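PDB 6F2P: paenibacillus xanthan lyase from Paenibacillus, which cleaves by beta-elimination the bond between the terminal mannose and the glucuronate in the side chains of xanthan. Local coordinates for residues Asn675-Val680 against Asp695-Asn700; Gly702-Asp707 against Val735-Ser740; Glu690-Asp695 against Gly742-Val747. All blocks are in the same frame, centred on the assembly; numbering follows the deposited sequence.

Contact 1: residues Asn675-Val680 against Asp695-Asn700. With CA (calcium ion), chain J.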
# COMPACT_ATOMS: atom_id res chain seq x y z
N ASN A 675 -5.06 -18.88 0.24
CA ASN A 675 -6.14 -19.04 1.20
C ASN A 675 -6.58 -17.70 1.78
O ASN A 675 -7.40 -17.66 2.69
CB ASN A 675 -5.73 -20.00 2.32
CG ASN A 675 -4.73 -19.38 3.29
OD1 ASN A 675 -3.96 -18.49 2.92
ND2 ASN A 675 -4.75 -19.83 4.53
N ARG A 676 -6.01 -16.62 1.27
CA ARG A 676 -6.33 -15.28 1.77
C ARG A 676 -6.36 -14.26 0.64
O ARG A 676 -5.75 -14.47 -0.41
CB ARG A 676 -5.28 -14.84 2.80
CG ARG A 676 -5.31 -15.61 4.13
CD ARG A 676 -6.57 -15.31 4.93
NE ARG A 676 -6.59 -16.03 6.21
CZ ARG A 676 -7.04 -17.28 6.37
NH1 ARG A 676 -7.50 -17.97 5.34
NH2 ARG A 676 -7.01 -17.83 7.58
N LYS A 677 -7.08 -13.16 0.85
CA LYS A 677 -6.97 -12.01 -0.04
C LYS A 677 -5.49 -11.71 -0.23
O LYS A 677 -4.73 -11.67 0.73
CB LYS A 677 -7.67 -10.78 0.55
CG LYS A 677 -9.15 -10.97 0.78
CD LYS A 677 -9.73 -9.85 1.63
CE LYS A 677 -11.21 -10.09 1.92
NZ LYS A 677 -11.85 -8.88 2.48
N ALA A 678 -5.07 -11.49 -1.48
CA ALA A 678 -3.66 -11.32 -1.76
C ALA A 678 -3.45 -10.79 -3.16
O ALA A 678 -4.26 -11.02 -4.05
CB ALA A 678 -2.95 -12.64 -1.61
N SER A 679 -2.35 -10.08 -3.35
CA SER A 679 -1.91 -9.76 -4.70
C SER A 679 -0.62 -10.56 -4.93
O SER A 679 0.28 -10.54 -4.10
CB SER A 679 -1.67 -8.27 -4.84
OG SER A 679 -1.37 -7.94 -6.18
N VAL A 680 -0.56 -11.28 -6.04
CA VAL A 680 0.54 -12.21 -6.27
C VAL A 680 1.09 -12.06 -7.67
O VAL A 680 0.33 -11.85 -8.62
CB VAL A 680 0.06 -13.66 -6.07
CG1 VAL A 680 1.18 -14.65 -6.31
CG2 VAL A 680 -0.54 -13.82 -4.69
N ASP A 695 -0.26 -8.44 1.08
CA ASP A 695 -1.62 -8.33 1.61
C ASP A 695 -2.12 -6.90 1.39
O ASP A 695 -1.81 -5.99 2.16
CB ASP A 695 -1.62 -8.65 3.10
CG ASP A 695 -2.89 -8.22 3.79
OD1 ASP A 695 -3.97 -8.37 3.18
OD2 ASP A 695 -2.81 -7.71 4.93
N PRO A 696 -2.89 -6.69 0.31
CA PRO A 696 -3.30 -5.33 -0.04
C PRO A 696 -4.28 -4.77 0.97
O PRO A 696 -4.45 -3.55 0.99
CB PRO A 696 -3.99 -5.50 -1.39
CG PRO A 696 -3.55 -6.82 -1.89
CD PRO A 696 -3.33 -7.68 -0.69
N THR A 697 -4.92 -5.62 1.77
CA THR A 697 -5.89 -5.14 2.75
C THR A 697 -5.17 -4.47 3.90
O THR A 697 -5.76 -3.66 4.62
CB THR A 697 -6.77 -6.28 3.33
OG1 THR A 697 -5.99 -7.07 4.25
CG2 THR A 697 -7.31 -7.17 2.23
N GLN A 698 -3.90 -4.83 4.07
CA GLN A 698 -3.05 -4.31 5.15
C GLN A 698 -3.64 -4.57 6.54
O GLN A 698 -3.26 -3.91 7.50
CB GLN A 698 -2.78 -2.81 4.98
CG GLN A 698 -2.22 -2.42 3.62
CD GLN A 698 -1.70 -0.99 3.59
OE1 GLN A 698 -1.19 -0.49 4.58
NE2 GLN A 698 -1.83 -0.33 2.44
N SER A 699 -4.56 -5.53 6.64
CA SER A 699 -5.23 -5.78 7.91
C SER A 699 -5.29 -7.27 8.27
O SER A 699 -6.00 -7.67 9.19
CB SER A 699 -6.62 -5.13 7.93
OG SER A 699 -7.46 -5.68 6.93
N ASN A 700 -4.54 -8.07 7.53
CA ASN A 700 -4.29 -9.45 7.88
C ASN A 700 -3.15 -9.47 8.90
O ASN A 700 -2.02 -9.08 8.58
CB ASN A 700 -3.88 -10.23 6.63
CG ASN A 700 -3.76 -11.73 6.86
OD1 ASN A 700 -3.69 -12.20 7.99
ND2 ASN A 700 -3.74 -12.48 5.78
CA CA J . -0.15 1.49 5.69
O HOH W 1 -4.82 -14.86 7.82
O HOH W 2 -4.77 -11.11 3.31
O HOH W 3 -0.83 3.39 7.54
O HOH W 4 -1.90 3.47 4.53
O HOH W 5 -1.80 0.09 7.46
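The guanidinium plane of Arg676 and the amide plane of Asn700 lie 26° apart. The aliphatic part of Arg676 crosses the amide at about a right angle, with CG 3.9 Å from ND2 of Asn700. Water 1 joins the two groups, taking the N-H of Arg676 NE and donating to OD1 of Asn700. That oxygen also accepts from Gly702 N. In the guanidinium plane, Arg676 NH1 bonds Asn675 O at 2.7 Å. Asp695 OD1 receives Thr697 OG1 on the syn lone pair at 2.6 Å, while Thr697 N comes from above the carboxylate plane. Asn700 N meets Asp695 OD2 at 3.1 Å on the syn side, 30° out of the plane. CG of Asp695 lies anti to N (chi1 165°), which turns the carboxylate in over its own loop. Water 2 links Asp695 OD1 to Lys677 O and Asn700 ND2. With an alanine in place of Asp695, Thr697 OG1, Thr697 N and Asn700 N would probably be left without their acceptor and the loop freer to move. Pro696 CD packs 3.8 Å from Ala678 CA. Lys677 CD meets Thr697 CG2 at 3.7 Å. Gln698 OE1 binds a calcium ion at 2.5 Å. Residues 695-698 form a type I beta turn, with an Asx turn at Asp695 and an ST turn at Thr697, in the loop that passes between the sheets of the C-terminal beta-sandwich.

Contact 2: residues Gly702-Asp707 against Val735-Ser740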
# COMPACT_ATOMS: atom_id res chain seq x y z
N GLY A 702 -2.25 -12.26 10.47
CA GLY A 702 -1.79 -13.63 10.52
C GLY A 702 -0.94 -13.99 9.32
O GLY A 702 0.02 -13.28 9.00
N THR A 703 -1.31 -15.07 8.64
CA THR A 703 -0.51 -15.58 7.54
C THR A 703 -1.28 -15.63 6.22
O THR A 703 -2.51 -15.51 6.18
CB THR A 703 0.01 -17.02 7.84
OG1 THR A 703 -1.09 -17.86 8.20
CG2 THR A 703 1.01 -17.02 8.98
N ILE A 704 -0.52 -15.83 5.15
CA ILE A 704 -1.10 -16.20 3.87
C ILE A 704 -0.38 -17.45 3.38
O ILE A 704 0.83 -17.43 3.17
CB ILE A 704 -0.92 -15.11 2.82
CG1 ILE A 704 -1.70 -13.85 3.20
CG2 ILE A 704 -1.36 -15.64 1.45
CD1 ILE A 704 -1.40 -12.64 2.30
N TYR A 705 -1.13 -18.53 3.19
CA TYR A 705 -0.57 -19.75 2.62
C TYR A 705 -0.69 -19.72 1.10
O TYR A 705 -1.75 -19.39 0.55
CB TYR A 705 -1.30 -20.97 3.17
CG TYR A 705 -0.84 -21.42 4.54
CD1 TYR A 705 -0.86 -20.56 5.63
CD2 TYR A 705 -0.42 -22.73 4.75
CE1 TYR A 705 -0.45 -20.99 6.88
CE2 TYR A 705 -0.01 -23.16 5.99
CZ TYR A 705 -0.03 -22.29 7.05
OH TYR A 705 0.37 -22.71 8.30
N ILE A 706 0.40 -20.06 0.43
CA ILE A 706 0.42 -20.10 -1.02
C ILE A 706 0.92 -21.47 -1.50
O ILE A 706 1.93 -21.99 -1.02
CB ILE A 706 1.35 -19.01 -1.57
CG1 ILE A 706 0.85 -17.61 -1.17
CG2 ILE A 706 1.52 -19.14 -3.08
CD1 ILE A 706 -0.34 -17.09 -1.94
N ASP A 707 0.19 -22.07 -2.44
CA ASP A 707 0.69 -23.26 -3.13
C ASP A 707 0.99 -22.89 -4.57
O ASP A 707 0.26 -22.10 -5.18
CB ASP A 707 -0.34 -24.39 -3.09
CG ASP A 707 -0.53 -24.97 -1.69
OD1 ASP A 707 0.36 -24.78 -0.84
OD2 ASP A 707 -1.58 -25.61 -1.45
N VAL A 735 3.42 -16.90 4.27
CA VAL A 735 3.96 -15.58 4.55
C VAL A 735 3.32 -15.05 5.82
O VAL A 735 2.10 -15.11 5.96
CB VAL A 735 3.59 -14.58 3.45
CG1 VAL A 735 4.36 -13.27 3.63
CG2 VAL A 735 3.84 -15.17 2.07
N ASN A 736 4.13 -14.54 6.75
CA ASN A 736 3.60 -13.85 7.91
C ASN A 736 3.46 -12.37 7.58
O ASN A 736 4.46 -11.64 7.53
CB ASN A 736 4.50 -14.05 9.12
CG ASN A 736 3.88 -13.54 10.41
OD1 ASN A 736 3.02 -12.65 10.40
ND2 ASN A 736 4.31 -14.10 11.54
N VAL A 737 2.24 -11.91 7.36
CA VAL A 737 2.03 -10.56 6.84
C VAL A 737 1.60 -9.57 7.91
O VAL A 737 1.09 -8.51 7.58
CB VAL A 737 0.99 -10.54 5.70
CG1 VAL A 737 1.52 -11.25 4.47
CG2 VAL A 737 -0.32 -11.18 6.16
N ASN A 738 1.78 -9.92 9.18
CA ASN A 738 1.40 -9.00 10.25
C ASN A 738 2.22 -7.72 10.14
O ASN A 738 3.43 -7.77 9.92
CB ASN A 738 1.59 -9.62 11.63
CG ASN A 738 1.15 -8.69 12.75
OD1 ASN A 738 0.07 -8.10 12.69
ND2 ASN A 738 1.98 -8.56 13.77
N ASN A 739 1.53 -6.58 10.28
CA ASN A 739 2.14 -5.26 10.14
C ASN A 739 2.89 -5.05 8.82
O ASN A 739 3.91 -4.35 8.78
CB ASN A 739 3.06 -4.95 11.33
CG ASN A 739 2.30 -4.93 12.65
OD1 ASN A 739 1.13 -4.57 12.70
ND2 ASN A 739 2.98 -5.32 13.72
N SER A 740 2.36 -5.64 7.75
CA SER A 740 3.02 -5.60 6.44
C SER A 740 2.98 -4.22 5.80
O SER A 740 3.87 -3.86 5.04
CB SER A 740 2.38 -6.59 5.47
OG SER A 740 1.10 -6.17 5.06
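This is the end of an antiparallel strand pair, 703-708 with 731-736, in the five-stranded sheet of the beta-sandwich. Ile704 and Val735 form a hydrogen-bonded pair. Ile704 N bonds Val735 O at 2.8 Å in the carbonyl plane. Val735 N returns to Ile704 O at 2.9 Å, tilted 28° from its carbonyl plane. Thr703 and Asn736 form the next, non-hydrogen-bonded pair, where CA of Thr703 makes a CA-H...O contact of 3.1 Å with Val735 O. Beyond it Val737 N lies 3.1 Å from Gly702 O and almost in line with its C=O, though the bond is bent at the hydrogen (148°). Gly702 N does not return this bond, so the ladder ends on a single bond. The chain then leaves the sheet through an Asx turn. Asn736 holds CG anti to N (chi1 -171°), which brings OD1 within 3.2 Å of Asn738 N. A type II beta turn from Val737 to Ser740 follows, closed by a weak bond. Ile704 shares its face with Val735; Ile704 CD1 meets Val737 CG1 at 3.9 Å, crossing at about a right angle. Val735 and Val737 touch Tyr745 of the other sheet. On the face of Thr703 and Asn736, Thr703 OG1 bonds Ser872 OG and Tyr705 OH bonds Asp812 OD1, in strands 871-882 and 806-813. Apolar packing thus holds one face, and hydrogen bonds to these two strands the other.

Contact 3: residues Glu690-Asp695 against Gly742-Val747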
# COMPACT_ATOMS: atom_id res chain seq x y z
N GLU A 690 10.02 -17.61 -9.30
CA GLU A 690 9.92 -16.62 -8.24
C GLU A 690 8.48 -16.17 -8.01
O GLU A 690 7.70 -16.02 -8.95
CB GLU A 690 10.81 -15.42 -8.56
CG GLU A 690 10.70 -14.31 -7.56
CD GLU A 690 11.52 -13.09 -7.94
OE1 GLU A 690 12.06 -13.06 -9.07
OE2 GLU A 690 11.61 -12.17 -7.11
N ILE A 691 8.13 -15.99 -6.74
CA ILE A 691 6.79 -15.54 -6.38
C ILE A 691 6.82 -14.31 -5.48
O ILE A 691 7.59 -14.25 -4.51
CB ILE A 691 6.01 -16.66 -5.68
CG1 ILE A 691 5.91 -17.88 -6.58
CG2 ILE A 691 4.62 -16.16 -5.29
CD1 ILE A 691 6.54 -19.12 -6.00
N SER A 692 6.00 -13.32 -5.80
CA SER A 692 5.88 -12.13 -4.97
C SER A 692 4.47 -12.06 -4.38
O SER A 692 3.49 -12.21 -5.10
CB SER A 692 6.17 -10.88 -5.78
OG SER A 692 6.18 -9.72 -4.96
N VAL A 693 4.39 -11.86 -3.07
CA VAL A 693 3.10 -11.83 -2.38
C VAL A 693 2.93 -10.58 -1.52
O VAL A 693 3.89 -10.14 -0.88
CB VAL A 693 2.94 -13.05 -1.46
CG1 VAL A 693 1.51 -13.14 -0.93
CG2 VAL A 693 3.31 -14.30 -2.20
N SER A 694 1.73 -10.02 -1.48
CA SER A 694 1.44 -8.93 -0.56
C SER A 694 0.01 -9.04 -0.07
O SER A 694 -0.83 -9.65 -0.72
CB SER A 694 1.64 -7.58 -1.23
OG SER A 694 0.57 -7.29 -2.11
N ASP A 695 -0.26 -8.44 1.08
CA ASP A 695 -1.62 -8.33 1.61
C ASP A 695 -2.12 -6.90 1.39
O ASP A 695 -1.81 -5.99 2.16
CB ASP A 695 -1.62 -8.65 3.10
CG ASP A 695 -2.89 -8.22 3.79
OD1 ASP A 695 -3.97 -8.37 3.18
OD2 ASP A 695 -2.81 -7.71 4.93
N GLY A 742 1.08 -3.51 3.52
CA GLY A 742 0.91 -3.81 2.11
C GLY A 742 2.18 -4.02 1.31
O GLY A 742 2.14 -4.01 0.08
N LYS A 743 3.31 -4.22 1.98
CA LYS A 743 4.57 -4.43 1.25
C LYS A 743 4.65 -5.82 0.66
O LYS A 743 3.81 -6.67 0.95
CB LYS A 743 5.78 -4.18 2.15
CG LYS A 743 6.01 -5.25 3.19
CD LYS A 743 7.40 -5.10 3.76
CE LYS A 743 7.65 -6.10 4.87
NZ LYS A 743 9.03 -5.95 5.43
N SER A 744 5.67 -6.04 -0.16
CA SER A 744 5.82 -7.30 -0.87
C SER A 744 6.86 -8.25 -0.26
O SER A 744 7.94 -7.82 0.16
CB SER A 744 6.17 -7.03 -2.32
OG SER A 744 5.08 -6.43 -2.99
N TYR A 745 6.51 -9.53 -0.24
CA TYR A 745 7.40 -10.60 0.20
C TYR A 745 7.72 -11.56 -0.95
O TYR A 745 6.81 -12.06 -1.61
CB TYR A 745 6.73 -11.39 1.30
CG TYR A 745 6.23 -10.54 2.44
CD1 TYR A 745 4.94 -10.04 2.45
CD2 TYR A 745 7.06 -10.24 3.51
CE1 TYR A 745 4.48 -9.27 3.50
CE2 TYR A 745 6.61 -9.48 4.56
CZ TYR A 745 5.32 -8.99 4.55
OH TYR A 745 4.89 -8.21 5.60
N LYS A 746 9.01 -11.82 -1.19
CA LYS A 746 9.42 -12.63 -2.34
C LYS A 746 10.16 -13.91 -1.95
O LYS A 746 10.87 -13.96 -0.95
CB LYS A 746 10.29 -11.80 -3.30
CG LYS A 746 9.52 -10.76 -4.10
CD LYS A 746 10.48 -9.83 -4.84
CE LYS A 746 9.75 -8.80 -5.69
NZ LYS A 746 8.73 -8.03 -4.92
N VAL A 747 9.97 -14.94 -2.77
CA VAL A 747 10.69 -16.20 -2.63
C VAL A 747 11.04 -16.72 -4.02
O VAL A 747 10.24 -16.64 -4.94
CB VAL A 747 9.88 -17.24 -1.83
CG1 VAL A 747 8.57 -17.59 -2.53
CG2 VAL A 747 10.70 -18.51 -1.59
O HOH W 6 1.60 -7.09 2.30
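Strands 690-694 and 744-747 run antiparallel, their axes 4.5 Å apart at closest and 157° between directions. They are neighbours in the seven-stranded sheet of the beta-sandwich, 744-750 lying one strand in from the sheet edge at 714-718. Two hydrogen-bonded pairs hold them, Ile691 with Val747 and Val693 with Tyr745. Ile691 N bonds Val747 O at 2.8 Å, and Tyr745 N bonds Val693 O at 2.8 Å in the carbonyl plane. The face of Ile691, Val693, Tyr745 and Val747 turns to the other sheet, where Phe733 packs on Ile691, Val693 and Val747. Tyr745 presents its ring edge to the neighbouring strand, with CD1 3.5 Å from Val693 O. The opposite face is polar. Lys746 runs past Ser692, its CG 3.6 Å from Ser692 OG. The bend at the last torsion (chi4 53°) brings NZ round beside Ser692, and NZ forms a salt bridge with Asp461. Ser692 and Ser744 both bond Thr460, and Ser694 bonds Gly459 O, so this face is tied to strand 457-462. Glu690 OE2 comes alongside the Lys746 chain, 3.5 Å from Lys746 CD. Where the strands part, water 6 fills in for a direct bond, accepting from Asp695 N at 2.6 Å and donating to Lys743 O.

The three contacts sit together at one end of the C-terminal beta-sandwich, their centres 8 to 10 Å apart. Contacts 1 and 3 share Asp695. Both reach the seven-stranded sheet, contact 1 through strand 678-684 and the loop after 688-694. Contact 2 lies in the facing five-stranded sheet. Along the chain, contact 1 closes before contact 2 opens, while the segments of contacts 1 and 3 alternate. Contact 2 falls between the two segments of contact 3. Two of the crossings between the sheets lie here, at 695-700 and near 740. Ser679 O with Ser694 N joins contacts 1 and 3, and Asn675 OD1 with Tyr705 N joins contact 1 to the five-stranded sheet, so polar bonds bridge the two sheets at this end.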